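Local coordinates for protein A52 (PDB 2VVW), which is a Bcl-2-like protein that suppresses host innate immune signalling, associating with IRAK2 to inhibit NF-kappaB and with TRAF6 to activate p38, at residues L25-Y28 and F29-G33. Numbering follows the deposited sequence.
Sequences LEEY and FMYRG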
# COMPACT_ATOMS: atom_id res chain seq x y z
N LEU A 25 0.85 -8.88 -6.87
CA LEU A 25 2.15 -8.26 -7.03
C LEU A 25 2.17 -6.81 -6.49
O LEU A 25 3.16 -6.40 -5.89
CB LEU A 25 2.64 -8.32 -8.48
CG LEU A 25 2.92 -9.72 -9.06
CD1 LEU A 25 3.20 -9.63 -10.54
CD2 LEU A 25 4.06 -10.37 -8.35
N GLU A 26 1.09 -6.07 -6.68
CA GLU A 26 0.98 -4.71 -6.11
C GLU A 26 1.19 -4.77 -4.61
O GLU A 26 1.98 -4.01 -4.07
CB GLU A 26 -0.37 -4.05 -6.37
CG GLU A 26 -0.62 -3.55 -7.78
CD GLU A 26 -1.99 -2.85 -7.94
OE1 GLU A 26 -2.02 -1.69 -8.41
OE2 GLU A 26 -3.03 -3.46 -7.59
N GLU A 27 0.47 -5.67 -3.94
CA GLU A 27 0.55 -5.79 -2.49
C GLU A 27 1.90 -6.32 -2.05
O GLU A 27 2.42 -5.91 -1.01
CB GLU A 27 -0.59 -6.65 -1.95
CG GLU A 27 -1.94 -5.97 -2.07
CD GLU A 27 -3.01 -6.47 -1.12
OE1 GLU A 27 -2.75 -7.35 -0.25
OE2 GLU A 27 -4.15 -5.96 -1.25
N TYR A 28 2.47 -7.25 -2.82
CA TYR A 28 3.81 -7.78 -2.53
C TYR A 28 4.87 -6.67 -2.53
O TYR A 28 5.65 -6.52 -1.58
CB TYR A 28 4.17 -8.83 -3.58
CG TYR A 28 5.55 -9.40 -3.41
CD1 TYR A 28 5.84 -10.26 -2.34
CD2 TYR A 28 6.57 -9.08 -4.30
CE1 TYR A 28 7.10 -10.78 -2.16
CE2 TYR A 28 7.84 -9.61 -4.13
CZ TYR A 28 8.10 -10.46 -3.06
OH TYR A 28 9.36 -10.99 -2.88
N PHE A 29 4.90 -5.88 -3.58
CA PHE A 29 5.83 -4.77 -3.64
C PHE A 29 5.56 -3.68 -2.61
O PHE A 29 6.50 -3.12 -2.04
CB PHE A 29 5.94 -4.21 -5.06
CG PHE A 29 6.59 -5.18 -6.01
CD1 PHE A 29 7.88 -5.63 -5.78
CD2 PHE A 29 5.93 -5.64 -7.12
CE1 PHE A 29 8.48 -6.52 -6.65
CE2 PHE A 29 6.53 -6.53 -7.98
CZ PHE A 29 7.79 -6.97 -7.75
N MET A 30 4.28 -3.43 -2.31
CA MET A 30 3.92 -2.47 -1.28
C MET A 30 4.44 -2.94 0.06
O MET A 30 5.13 -2.21 0.74
CB MET A 30 2.40 -2.32 -1.22
CG MET A 30 1.86 -1.48 -0.09
SD MET A 30 0.06 -1.61 -0.03
CE MET A 30 -0.17 -3.25 0.70
N TYR A 31 4.13 -4.18 0.42
CA TYR A 31 4.49 -4.66 1.76
C TYR A 31 6.01 -4.87 1.93
O TYR A 31 6.58 -4.54 2.98
CB TYR A 31 3.73 -5.95 2.09
CG TYR A 31 2.30 -5.75 2.53
CD1 TYR A 31 2.00 -5.03 3.69
CD2 TYR A 31 1.23 -6.31 1.81
CE1 TYR A 31 0.69 -4.83 4.12
CE2 TYR A 31 -0.11 -6.13 2.26
CZ TYR A 31 -0.37 -5.39 3.39
OH TYR A 31 -1.65 -5.22 3.85
N ARG A 32 6.65 -5.45 0.91
CA ARG A 32 8.09 -5.64 0.96
C ARG A 32 8.81 -4.28 0.89
O ARG A 32 9.75 -4.02 1.65
CB ARG A 32 8.56 -6.55 -0.17
CG ARG A 32 10.05 -6.83 -0.13
CD ARG A 32 10.43 -8.05 -0.97
NE ARG A 32 11.89 -8.18 -1.06
CZ ARG A 32 12.52 -9.29 -1.43
NH1 ARG A 32 11.85 -10.38 -1.73
NH2 ARG A 32 13.85 -9.30 -1.47
N GLY A 33 8.36 -3.41 0.01
CA GLY A 33 8.93 -2.07 -0.11
C GLY A 33 8.78 -1.15 1.10
O GLY A 33 9.61 -0.25 1.30
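Tyr28 and Arg32, one helical turn apart, run side by side in the same direction and join at their ends, where Arg32 NH1 donates a hydrogen bond to Tyr28 OH at 2.8 Å. The bond is bent, and the hydroxyl sits at the guanidinium edge, somewhat out of its plane. Both side chains leave the helix with CG anti to the backbone N (chi1 178° in Tyr28 and -178° in Arg32), and the extended arginine chain carries its CD past the phenol, 3.7 Å from Tyr28 OH. The same phenol ring turns an edge to the face of Phe29 in a T-shaped stack, with centroids 5.3 Å apart and Tyr28 CD2 lying near the rim of the phenylalanine ring. Phe29 CE2 also packs against Leu25 CB, at 4.3 Å. On another side of the helix, Glu27 and Tyr31 lie alongside each other; Glu27 OE1 meets the tyrosine ring edge in its plane, 3.8 Å from Tyr31 CE2, while Met30 CE rests over one ring face. Regular i to i+4 backbone bonds fix this spacing, among them Arg32 N to Tyr28 O at 2.9 Å.

Salt bridges from Arg32 NH2 to Asp52 and Asp111 hold the guanidinium in turn and probably stabilise its charge. Glu27 OE2 forms a salt bridge with Lys123 of the second subunit, while OE1 accepts a hydrogen bond from Tyr9 N. Tyr31 OH hydrogen-bonds to Asp8 of its own chain and to Trp122 of the second subunit, so this side of helix 21-35 faces the dimer partner. Within the Bcl-2-like helical bundle, Tyr28 reaches helix 43-49, Leu25 and Phe29 pack on helix 96-115, and Phe29 also touches helix 123-132.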